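Long-range contacts in metallo-carboxypeptidase (PDB 4A39), which is a zinc-dependent carboxypeptidase of the M14 family, related to cytosolic carboxypeptidases, and probably removes residues from the C-termini of peptides or proteins: residues Ser169-Trp174 against Gly265-Leu270; Leu160-Arg165 against Asp213-Pro218; Thr203-Leu208 against Thr379-Val384; Thr293-Arg298 against Thr339-Ala344. One frame throughout, in Å; residues are numbered along the deposited sequence.

Interaction 1: Ser169-Trp174 against Gly265-Leu270; sequences SHLKLW and GVDLFL
The indole of W174 meets the 265-270 segment on one face and at one edge. V266 lays CG2 over the five-membered ring, a CH-pi contact 3.8 Å from the ring centroid and 23° off its normal, while CG1 of the same valine touches CD1. Near the ring plane, W174 NE1 donates to G265 O at 2.9 Å; the angle at hydrogen (143°) and the tilt of the oxygen from the ring plane make this a bent bond, not an in-plane one. Y215 stacks on the same indole, and helix 252-264 packs beside it through M261. The phenyl ring of F269 receives W174 CB at its edge.

The short strand segments 171-174 and 268-270 run parallel, 4.7 Å apart at closest approach and with 9° between their axes. W174 bonds strand 268-270 through both its N, which donates to L268 O, and its O, which accepts from L270 N, bracketing F269 as expected of neighbouring parallel strands. Before that point a side chain replaces the backbone acceptor. D267 OD2 takes K172 N at 2.8 Å through its anti lone pair, while D267 N returns a bond to K172 O. The K172 chain, bent twice along its length, curls back so that NZ reaches D267 OD2 at 2.9 Å in a salt bridge whose hydrogen bond is weak, and H170 O at 3.0 Å.

R388 forms a salt bridge with OD1 of the same aspartate. With two positive groups and a backbone N-H around it, the D267 carboxylate is probably held ionised, pinning the entry into two central strands of the carboxypeptidase sheet.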
# COMPACT_ATOMS: atom_id res chain seq x y z
N SER A 169 4.55 -22.88 -18.26
CA SER A 169 3.52 -22.61 -17.26
C SER A 169 2.32 -22.04 -18.01
O SER A 169 2.42 -21.71 -19.19
CB SER A 169 4.02 -21.60 -16.22
OG SER A 169 4.37 -20.36 -16.83
N HIS A 170 1.18 -21.91 -17.33
CA HIS A 170 -0.00 -21.40 -18.01
C HIS A 170 -0.81 -20.37 -17.24
O HIS A 170 -1.65 -19.68 -17.83
CB HIS A 170 -0.91 -22.58 -18.40
CG HIS A 170 -1.34 -23.41 -17.23
ND1 HIS A 170 -2.39 -23.05 -16.41
CD2 HIS A 170 -0.86 -24.58 -16.74
CE1 HIS A 170 -2.53 -23.96 -15.46
NE2 HIS A 170 -1.61 -24.89 -15.64
N LEU A 171 -0.58 -20.25 -15.94
CA LEU A 171 -1.32 -19.28 -15.14
C LEU A 171 -0.59 -17.95 -15.01
O LEU A 171 0.63 -17.91 -14.98
CB LEU A 171 -1.60 -19.85 -13.74
CG LEU A 171 -2.45 -21.13 -13.70
CD1 LEU A 171 -2.58 -21.61 -12.27
CD2 LEU A 171 -3.82 -20.85 -14.30
N LYS A 172 -1.36 -16.86 -14.96
CA LYS A 172 -0.80 -15.51 -14.82
C LYS A 172 -1.35 -14.90 -13.54
O LYS A 172 -2.54 -14.59 -13.46
CB LYS A 172 -1.20 -14.63 -16.01
CG LYS A 172 -0.69 -15.10 -17.35
CD LYS A 172 -1.35 -16.39 -17.79
CE LYS A 172 -2.75 -16.15 -18.31
NZ LYS A 172 -3.34 -17.42 -18.82
N LEU A 173 -0.49 -14.73 -12.54
CA LEU A 173 -0.92 -14.17 -11.26
C LEU A 173 -0.45 -12.72 -11.14
O LEU A 173 0.75 -12.45 -11.06
CB LEU A 173 -0.34 -15.01 -10.12
CG LEU A 173 -0.43 -16.53 -10.28
CD1 LEU A 173 0.05 -17.17 -8.99
CD2 LEU A 173 -1.85 -16.97 -10.60
N TRP A 174 -1.41 -11.80 -11.11
CA TRP A 174 -1.12 -10.38 -11.02
C TRP A 174 -1.24 -9.75 -9.65
O TRP A 174 -2.22 -9.98 -8.92
CB TRP A 174 -2.02 -9.60 -11.98
CG TRP A 174 -1.79 -9.86 -13.43
CD1 TRP A 174 -2.03 -11.02 -14.11
CD2 TRP A 174 -1.29 -8.92 -14.38
NE1 TRP A 174 -1.71 -10.86 -15.44
CE2 TRP A 174 -1.26 -9.58 -15.64
CE3 TRP A 174 -0.87 -7.59 -14.31
CZ2 TRP A 174 -0.82 -8.95 -16.80
CZ3 TRP A 174 -0.43 -6.96 -15.47
CH2 TRP A 174 -0.41 -7.64 -16.70
N GLY A 265 -3.32 -11.88 -20.31
CA GLY A 265 -4.34 -12.66 -19.61
C GLY A 265 -4.14 -12.57 -18.11
O GLY A 265 -3.03 -12.27 -17.65
N VAL A 266 -5.20 -12.85 -17.36
CA VAL A 266 -5.17 -12.78 -15.90
C VAL A 266 -5.91 -13.96 -15.26
O VAL A 266 -7.06 -14.24 -15.60
CB VAL A 266 -5.84 -11.47 -15.40
CG1 VAL A 266 -5.76 -11.39 -13.88
CG2 VAL A 266 -5.17 -10.26 -16.04
N ASP A 267 -5.26 -14.64 -14.31
CA ASP A 267 -5.87 -15.77 -13.62
C ASP A 267 -5.97 -15.54 -12.11
O ASP A 267 -6.51 -16.36 -11.37
CB ASP A 267 -5.09 -17.05 -13.91
CG ASP A 267 -5.03 -17.37 -15.40
OD1 ASP A 267 -6.11 -17.51 -16.01
OD2 ASP A 267 -3.92 -17.46 -15.95
N LEU A 268 -5.47 -14.39 -11.66
CA LEU A 268 -5.49 -14.01 -10.25
C LEU A 268 -5.11 -12.54 -10.20
O LEU A 268 -4.22 -12.10 -10.92
CB LEU A 268 -4.48 -14.80 -9.43
CG LEU A 268 -4.33 -14.30 -7.99
CD1 LEU A 268 -5.41 -14.92 -7.13
CD2 LEU A 268 -2.96 -14.63 -7.45
N PHE A 269 -5.78 -11.78 -9.34
CA PHE A 269 -5.47 -10.36 -9.22
C PHE A 269 -5.57 -9.87 -7.78
O PHE A 269 -6.61 -10.00 -7.14
CB PHE A 269 -6.42 -9.52 -10.08
CG PHE A 269 -6.19 -8.04 -9.96
CD1 PHE A 269 -4.99 -7.47 -10.41
CD2 PHE A 269 -7.15 -7.22 -9.39
CE1 PHE A 269 -4.77 -6.10 -10.29
CE2 PHE A 269 -6.93 -5.84 -9.26
CZ PHE A 269 -5.74 -5.28 -9.71
N LEU A 270 -4.47 -9.30 -7.29
CA LEU A 270 -4.44 -8.76 -5.94
C LEU A 270 -4.03 -7.29 -6.05
O LEU A 270 -2.99 -6.97 -6.62
CB LEU A 270 -3.43 -9.51 -5.07
CG LEU A 270 -3.68 -11.01 -4.86
CD1 LEU A 270 -2.58 -11.59 -3.98
CD2 LEU A 270 -5.04 -11.23 -4.23

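Interaction 2: Leu160-Arg165 against Asp213-Pro218; sequences LLRVRR and DLYLVP
R162 and Y215 lie side by side and point the same way, with the guanidinium and phenol planes 76° apart. The arginine passes over one face of the ring, its CD 3.4 Å from Y215 CZ, then bends at chi3 (71°) to bring NH1 onto the hydroxyl. The resulting bond, R162 NH1 to Y215 OH, measures 3.0 Å and is nearly straight at 160°, with the oxygen in the guanidinium plane.

R164 meets D213 differently. Their side chains cross with guanidinium and carboxylate planes perpendicular, and the aliphatic part of the arginine, CG and CD, passes close to the carboxylate oxygens before NH1 closes a salt bridge to D213 OD2 at 2.6 Å, on the syn lone pair. The other oxygen, D213 OD1, accepts from S169 OG and is joined to R165 N by a water, 2.6 Å from OD1.

These pairs sit on adjacent, nearly antiparallel strands of the mixed sheet in the zinc carboxypeptidase domain, the axes of segments 160-163 and 213-217 approaching to 4.6 Å. L161 with L216 and V163 with L214 are hydrogen-bonded pairs, each joined by two reciprocal backbone bonds; between them R162 and Y215 form a non-hydrogen-bonded pair.

On the face opposite R162 and Y215, V163 and L214 stand side by side with their CB atoms 3.8 Å apart, and V163 CG2 also touches L216 CD1. L161 crosses P218 at about a right angle through CD1 and CG. Helices 185-196 and 203-211 pack on this apolar face, through residues such as M190 and L209. Where strand 212-217 ends, V217 CG2 meets L160 CD1 at 3.8 Å.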
# COMPACT_ATOMS: atom_id res chain seq x y z
N LEU A 160 6.64 -3.17 -14.93
CA LEU A 160 5.83 -4.38 -14.85
C LEU A 160 6.85 -5.51 -14.90
O LEU A 160 7.49 -5.73 -15.93
CB LEU A 160 4.87 -4.50 -16.03
CG LEU A 160 4.16 -5.85 -16.20
CD1 LEU A 160 3.46 -6.24 -14.90
CD2 LEU A 160 3.16 -5.77 -17.34
N LEU A 161 7.01 -6.21 -13.78
CA LEU A 161 7.97 -7.30 -13.70
C LEU A 161 7.28 -8.64 -13.88
O LEU A 161 6.14 -8.80 -13.47
CB LEU A 161 8.68 -7.29 -12.34
CG LEU A 161 9.29 -5.97 -11.88
CD1 LEU A 161 9.83 -6.12 -10.47
CD2 LEU A 161 10.40 -5.54 -12.84
N ARG A 162 7.96 -9.59 -14.52
CA ARG A 162 7.39 -10.91 -14.70
C ARG A 162 8.35 -11.96 -14.18
O ARG A 162 9.54 -11.95 -14.50
CB ARG A 162 7.06 -11.22 -16.17
CG ARG A 162 6.54 -12.65 -16.36
CD ARG A 162 5.81 -12.87 -17.68
NE ARG A 162 6.71 -12.84 -18.84
CZ ARG A 162 6.30 -13.03 -20.09
NH1 ARG A 162 5.02 -13.25 -20.34
NH2 ARG A 162 7.18 -12.99 -21.08
N VAL A 163 7.82 -12.86 -13.35
CA VAL A 163 8.61 -13.94 -12.78
C VAL A 163 8.17 -15.20 -13.53
O VAL A 163 7.03 -15.64 -13.40
CB VAL A 163 8.33 -14.11 -11.27
CG1 VAL A 163 9.27 -15.15 -10.68
CG2 VAL A 163 8.49 -12.78 -10.56
N ARG A 164 9.07 -15.75 -14.34
CA ARG A 164 8.78 -16.95 -15.12
C ARG A 164 9.99 -17.86 -15.08
O ARG A 164 11.05 -17.53 -15.62
CB ARG A 164 8.46 -16.54 -16.57
CG ARG A 164 8.15 -17.69 -17.53
CD ARG A 164 7.67 -17.14 -18.88
NE ARG A 164 7.46 -18.17 -19.90
CZ ARG A 164 6.42 -18.99 -19.95
NH1 ARG A 164 5.47 -18.93 -19.03
NH2 ARG A 164 6.33 -19.89 -20.93
N ARG A 165 9.84 -19.02 -14.43
CA ARG A 165 10.95 -19.96 -14.32
C ARG A 165 10.76 -21.25 -15.11
O ARG A 165 11.66 -22.09 -15.16
CB ARG A 165 11.21 -20.27 -12.84
CG ARG A 165 11.78 -19.08 -12.08
CD ARG A 165 11.98 -19.36 -10.60
NE ARG A 165 12.60 -18.21 -9.94
CZ ARG A 165 12.78 -18.10 -8.63
NH1 ARG A 165 12.40 -19.08 -7.82
NH2 ARG A 165 13.36 -17.02 -8.12
N ASP A 213 3.22 -17.88 -13.49
CA ASP A 213 4.17 -16.78 -13.63
C ASP A 213 3.58 -15.63 -12.82
O ASP A 213 2.36 -15.52 -12.71
CB ASP A 213 4.31 -16.31 -15.08
CG ASP A 213 4.95 -17.34 -15.98
OD1 ASP A 213 5.63 -18.25 -15.47
OD2 ASP A 213 4.80 -17.21 -17.21
N LEU A 214 4.43 -14.79 -12.26
CA LEU A 214 3.94 -13.65 -11.50
C LEU A 214 4.14 -12.37 -12.29
O LEU A 214 5.20 -12.15 -12.88
CB LEU A 214 4.69 -13.54 -10.17
CG LEU A 214 4.75 -14.80 -9.31
CD1 LEU A 214 5.50 -14.49 -8.03
CD2 LEU A 214 3.34 -15.30 -9.00
N TYR A 215 3.09 -11.55 -12.33
CA TYR A 215 3.11 -10.25 -13.02
C TYR A 215 2.98 -9.25 -11.88
O TYR A 215 1.93 -9.14 -11.24
CB TYR A 215 1.93 -10.15 -13.99
CG TYR A 215 2.08 -11.03 -15.22
CD1 TYR A 215 1.97 -12.41 -15.13
CD2 TYR A 215 2.36 -10.47 -16.46
CE1 TYR A 215 2.12 -13.22 -16.25
CE2 TYR A 215 2.52 -11.27 -17.60
CZ TYR A 215 2.40 -12.64 -17.48
OH TYR A 215 2.53 -13.44 -18.60
N LEU A 216 4.06 -8.51 -11.64
CA LEU A 216 4.12 -7.57 -10.52
C LEU A 216 4.35 -6.11 -10.87
O LEU A 216 5.21 -5.79 -11.68
CB LEU A 216 5.24 -8.01 -9.57
CG LEU A 216 5.36 -9.50 -9.24
CD1 LEU A 216 6.66 -9.73 -8.47
CD2 LEU A 216 4.16 -9.95 -8.43
N VAL A 217 3.59 -5.23 -10.23
CA VAL A 217 3.75 -3.79 -10.41
C VAL A 217 3.98 -3.23 -9.01
O VAL A 217 3.03 -2.97 -8.28
CB VAL A 217 2.49 -3.12 -11.01
CG1 VAL A 217 2.71 -1.61 -11.08
CG2 VAL A 217 2.21 -3.67 -12.41
N PRO A 218 5.26 -3.04 -8.62
CA PRO A 218 5.65 -2.51 -7.31
C PRO A 218 5.02 -1.18 -6.90
O PRO A 218 4.74 -0.97 -5.71
CB PRO A 218 7.16 -2.43 -7.41
CG PRO A 218 7.49 -3.59 -8.29
CD PRO A 218 6.45 -3.46 -9.38
O HOH W 1 7.25 -19.80 -14.08

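Interaction 3: Thr203-Leu208 against Thr379-Val384; sequences TEMQRL and TLAVLV
Apolar packing carries this contact, with L208 and A381 at its centre and no hydrogen bond between the two segments. L208 sends its CB against A381, 4.1 Å from both CA and CB. Its branches then part: CD1 meets V384 CG2 at 3.8 Å, while CD2 lies 4.1 Å from L380 CB. The first torsion of L208 (chi1 175°) sets CG opposite its own backbone nitrogen, and from there the two methyls reach L380 and V384 separately. M205 makes a smaller contact, its terminal CE reaching A381 CB at 4.3 Å.

Side chains also meet backbone carbonyls. A381 CB sits 3.6 Å from E204 O, an oxygen already used inside its own helix as the acceptor for L208 N. Similarly, L208 CD1 rests against L380 O. These are van der Waals contacts, and they put alanine right against the partner helix; the axes of segments 203-208 and 379-383 approach to 8.8 Å and are inclined at 47°.

The polar link runs from E204 to residues outside the two segments. E204 OE1 accepts a hydrogen bond from S378 OG and forms a salt bridge with R196, so the glutamate connects the start of helix 203-211 to both helix 366-383 and helix 185-196.

On the sheet side, L208 touches L173 and V384 touches L171, both on strand 171-177. Two helices are thus joined to each other and to the sheet by hydrocarbon surfaces with little directional bonding; their relative placement is probably set mainly by shape, with E204 adding a charged link at the margin.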
# COMPACT_ATOMS: atom_id res chain seq x y z
N THR A 203 10.76 -24.74 -1.62
CA THR A 203 9.88 -25.74 -2.21
C THR A 203 8.49 -25.22 -2.60
O THR A 203 7.97 -25.59 -3.65
CB THR A 203 9.71 -26.93 -1.25
OG1 THR A 203 11.00 -27.48 -0.97
CG2 THR A 203 8.83 -28.00 -1.87
N GLU A 204 7.91 -24.36 -1.77
CA GLU A 204 6.58 -23.82 -2.08
C GLU A 204 6.59 -22.98 -3.35
O GLU A 204 5.65 -23.03 -4.14
CB GLU A 204 6.06 -22.95 -0.93
CG GLU A 204 5.84 -23.69 0.37
CD GLU A 204 5.01 -22.88 1.35
OE1 GLU A 204 5.27 -21.67 1.48
OE2 GLU A 204 4.10 -23.45 1.98
N MET A 205 7.65 -22.21 -3.55
CA MET A 205 7.76 -21.36 -4.74
C MET A 205 8.11 -22.18 -5.98
O MET A 205 7.80 -21.79 -7.10
CB MET A 205 8.79 -20.25 -4.52
CG MET A 205 8.34 -19.18 -3.53
SD MET A 205 6.75 -18.42 -3.95
CE MET A 205 5.63 -19.35 -2.91
N GLN A 206 8.76 -23.32 -5.78
CA GLN A 206 9.13 -24.17 -6.90
C GLN A 206 7.83 -24.76 -7.44
O GLN A 206 7.62 -24.82 -8.65
CB GLN A 206 10.08 -25.27 -6.41
CG GLN A 206 10.89 -25.97 -7.49
CD GLN A 206 12.01 -26.83 -6.92
OE1 GLN A 206 12.11 -27.01 -5.69
NE2 GLN A 206 12.86 -27.37 -7.80
N ARG A 207 6.96 -25.18 -6.52
CA ARG A 207 5.68 -25.76 -6.89
C ARG A 207 4.81 -24.71 -7.57
O ARG A 207 4.18 -24.98 -8.59
CB ARG A 207 4.96 -26.29 -5.65
CG ARG A 207 5.67 -27.42 -4.92
CD ARG A 207 4.79 -27.97 -3.81
NE ARG A 207 5.46 -29.00 -3.01
CZ ARG A 207 4.87 -29.68 -2.03
NH1 ARG A 207 3.60 -29.44 -1.72
NH2 ARG A 207 5.54 -30.60 -1.35
N LEU A 208 4.77 -23.51 -6.99
CA LEU A 208 3.96 -22.44 -7.54
C LEU A 208 4.41 -21.98 -8.93
O LEU A 208 3.59 -21.82 -9.83
CB LEU A 208 3.96 -21.23 -6.59
CG LEU A 208 3.23 -19.97 -7.07
CD1 LEU A 208 1.79 -20.29 -7.42
CD2 LEU A 208 3.30 -18.90 -5.99
N THR A 379 0.14 -18.84 0.36
CA THR A 379 -1.28 -19.10 0.11
C THR A 379 -1.53 -19.41 -1.36
O THR A 379 -2.27 -20.34 -1.69
CB THR A 379 -2.14 -17.90 0.55
OG1 THR A 379 -1.99 -17.71 1.96
CG2 THR A 379 -3.62 -18.15 0.23
N LEU A 380 -0.90 -18.65 -2.25
CA LEU A 380 -1.07 -18.87 -3.68
C LEU A 380 -0.51 -20.23 -4.10
O LEU A 380 -1.03 -20.86 -5.03
CB LEU A 380 -0.38 -17.76 -4.49
CG LEU A 380 -0.94 -16.35 -4.31
CD1 LEU A 380 -0.15 -15.38 -5.19
CD2 LEU A 380 -2.42 -16.31 -4.67
N ALA A 381 0.54 -20.68 -3.42
CA ALA A 381 1.16 -21.96 -3.74
C ALA A 381 0.18 -23.10 -3.46
O ALA A 381 0.14 -24.09 -4.21
CB ALA A 381 2.42 -22.15 -2.91
N VAL A 382 -0.60 -22.97 -2.40
CA VAL A 382 -1.58 -23.99 -2.02
C VAL A 382 -2.79 -24.01 -2.95
O VAL A 382 -3.33 -25.08 -3.26
CB VAL A 382 -2.10 -23.77 -0.58
CG1 VAL A 382 -3.18 -24.79 -0.25
CG2 VAL A 382 -0.95 -23.88 0.40
N LEU A 383 -3.21 -22.84 -3.40
CA LEU A 383 -4.39 -22.70 -4.26
C LEU A 383 -4.13 -22.78 -5.76
O LEU A 383 -5.08 -22.79 -6.54
CB LEU A 383 -5.08 -21.37 -3.98
CG LEU A 383 -5.35 -20.94 -2.54
CD1 LEU A 383 -6.03 -19.58 -2.55
CD2 LEU A 383 -6.22 -21.97 -1.84
N VAL A 384 -2.87 -22.83 -6.17
CA VAL A 384 -2.55 -22.83 -7.60
C VAL A 384 -3.37 -23.78 -8.49
O VAL A 384 -3.81 -23.38 -9.56
CB VAL A 384 -1.04 -23.09 -7.83
CG1 VAL A 384 -0.71 -24.56 -7.63
CG2 VAL A 384 -0.65 -22.63 -9.23

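Interaction 4: Thr293-Arg298 against Thr339-Ala344; sequences TPRLER and TYDCLA
R295 reaches across to D341 and takes hold of its backbone: NH1 donates to D341 O at 3.1 Å, with 152° at the hydrogen. The nitrogen stands well above the carbonyl plane, 44° out of it, and a second bond from NH2 to the same oxygen is weak. NH1 also forms a salt bridge with D341 OD1 at 3.3 Å, a loose one in which the guanidinium and carboxylate planes are turned 64° apart. Beside this polar pair, L296 CD1 lies 3.6 Å from D341 OD1, and L296 CD2 packs on the backbone of C342 and L343.

A water ties the next shell together. It accepts from R295 NH1 at 2.9 Å, donates to D341 OD1 at 2.8 Å, and lies 2.7 Å from T293 OG1. T293 is also the N-cap of helix 294-308, its OG1 accepting from L296 N, so the group capping the helix sits beside the water that bridges the ion pair. D341, with positive phi, marks the turn from helix 332-340 toward strand 343-350.

Further out, R295 NH2 donates to L387 O, and R388 bonds to Y340 O. The C-terminal residues therefore share this corner of the carboxypeptidase domain. The carbonyls, the carboxylate and the water probably offset in part the charges of R295 and the nearby R388, whose guanidinium groups come close, while R295 joins the first turn of its helix to the helix-to-strand turn.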
# COMPACT_ATOMS: atom_id res chain seq x y z
N THR A 293 -19.64 -15.66 -9.40
CA THR A 293 -20.10 -17.04 -9.57
C THR A 293 -19.81 -17.88 -8.33
O THR A 293 -19.00 -17.50 -7.49
CB THR A 293 -19.37 -17.73 -10.73
OG1 THR A 293 -17.99 -17.87 -10.38
CG2 THR A 293 -19.50 -16.92 -12.01
N PRO A 294 -20.47 -19.04 -8.20
CA PRO A 294 -20.22 -19.90 -7.04
C PRO A 294 -18.75 -20.31 -7.01
O PRO A 294 -18.16 -20.50 -5.94
CB PRO A 294 -21.16 -21.08 -7.27
CG PRO A 294 -22.32 -20.44 -7.98
CD PRO A 294 -21.62 -19.54 -8.98
N ARG A 295 -18.15 -20.46 -8.19
CA ARG A 295 -16.75 -20.83 -8.30
C ARG A 295 -15.87 -19.79 -7.61
O ARG A 295 -14.98 -20.13 -6.82
CB ARG A 295 -16.33 -20.95 -9.77
CG ARG A 295 -14.82 -20.87 -9.99
CD ARG A 295 -14.44 -20.99 -11.46
NE ARG A 295 -13.06 -20.59 -11.68
CZ ARG A 295 -12.68 -19.35 -11.99
NH1 ARG A 295 -13.59 -18.39 -12.14
NH2 ARG A 295 -11.39 -19.07 -12.12
N LEU A 296 -16.13 -18.53 -7.91
CA LEU A 296 -15.37 -17.44 -7.32
C LEU A 296 -15.67 -17.27 -5.83
O LEU A 296 -14.79 -16.92 -5.05
CB LEU A 296 -15.64 -16.14 -8.09
CG LEU A 296 -15.06 -16.12 -9.51
CD1 LEU A 296 -15.48 -14.85 -10.23
CD2 LEU A 296 -13.54 -16.21 -9.44
N GLU A 297 -16.92 -17.53 -5.45
CA GLU A 297 -17.32 -17.42 -4.05
C GLU A 297 -16.50 -18.40 -3.21
O GLU A 297 -16.01 -18.05 -2.13
CB GLU A 297 -18.81 -17.74 -3.90
CG GLU A 297 -19.40 -17.35 -2.55
CD GLU A 297 -20.91 -17.50 -2.52
OE1 GLU A 297 -21.39 -18.64 -2.37
OE2 GLU A 297 -21.61 -16.48 -2.65
N ARG A 298 -16.34 -19.61 -3.72
CA ARG A 298 -15.57 -20.64 -3.02
C ARG A 298 -14.08 -20.32 -3.00
O ARG A 298 -13.41 -20.53 -1.98
CB ARG A 298 -15.79 -22.00 -3.68
CG ARG A 298 -15.06 -23.14 -2.98
CD ARG A 298 -15.41 -24.48 -3.61
NE ARG A 298 -14.93 -24.61 -4.98
CZ ARG A 298 -13.67 -24.84 -5.31
NH1 ARG A 298 -12.74 -24.98 -4.37
NH2 ARG A 298 -13.33 -24.95 -6.59
N THR A 339 -13.80 -8.86 -15.68
CA THR A 339 -13.32 -8.88 -17.06
C THR A 339 -12.59 -10.17 -17.39
O THR A 339 -12.69 -10.68 -18.51
CB THR A 339 -12.39 -7.68 -17.34
OG1 THR A 339 -13.11 -6.46 -17.12
CG2 THR A 339 -11.89 -7.71 -18.78
N TYR A 340 -11.87 -10.71 -16.41
CA TYR A 340 -11.10 -11.93 -16.62
C TYR A 340 -11.62 -13.17 -15.89
O TYR A 340 -11.03 -14.25 -16.01
CB TYR A 340 -9.63 -11.66 -16.25
CG TYR A 340 -9.02 -10.62 -17.17
CD1 TYR A 340 -8.58 -10.97 -18.44
CD2 TYR A 340 -8.97 -9.28 -16.79
CE1 TYR A 340 -8.12 -10.00 -19.33
CE2 TYR A 340 -8.50 -8.30 -17.67
CZ TYR A 340 -8.08 -8.67 -18.94
OH TYR A 340 -7.64 -7.71 -19.82
N ASP A 341 -12.73 -13.01 -15.17
CA ASP A 341 -13.35 -14.11 -14.44
C ASP A 341 -12.31 -14.81 -13.56
O ASP A 341 -12.19 -16.04 -13.57
CB ASP A 341 -13.96 -15.12 -15.42
CG ASP A 341 -14.78 -16.20 -14.73
OD1 ASP A 341 -15.31 -15.94 -13.62
OD2 ASP A 341 -14.89 -17.31 -15.30
N CYS A 342 -11.58 -14.03 -12.78
CA CYS A 342 -10.54 -14.59 -11.92
C CYS A 342 -10.72 -14.20 -10.47
O CYS A 342 -11.45 -13.26 -10.15
CB CYS A 342 -9.16 -14.09 -12.37
SG CYS A 342 -8.93 -12.29 -12.19
N LEU A 343 -10.06 -14.94 -9.59
CA LEU A 343 -10.09 -14.64 -8.17
C LEU A 343 -9.44 -13.27 -8.06
O LEU A 343 -8.37 -13.04 -8.62
CB LEU A 343 -9.28 -15.68 -7.39
CG LEU A 343 -9.10 -15.43 -5.89
CD1 LEU A 343 -10.46 -15.35 -5.21
CD2 LEU A 343 -8.26 -16.54 -5.28
N ALA A 344 -10.09 -12.35 -7.35
CA ALA A 344 -9.57 -11.00 -7.20
C ALA A 344 -9.91 -10.41 -5.84
O ALA A 344 -11.04 -10.53 -5.37
CB ALA A 344 -10.14 -10.10 -8.29
O HOH W 2 -16.45 -18.25 -12.58

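Overall arrangement
Interactions 1, 2 and 4 meet in the mixed sheet of the carboxypeptidase domain, which runs in the order 157-163, 212-217, 171-177, 268-275, 343-350 across its middle. Interaction 1 is central: its centre lies about 10 Å from that of interaction 2, 12 Å from interaction 4 and 13 Å from interaction 3, and it touches all three. Interaction 3 places helices 203-211 and 366-383 against one face of the sheet. Along the chain, interactions 1, 2 and 3 interleave, whereas interaction 4 is nested inside the loop closed by interaction 3. Strand 268-275 continues to the zinc ligand H273, so interaction 1 joins the strand that carries this ligand to its neighbour.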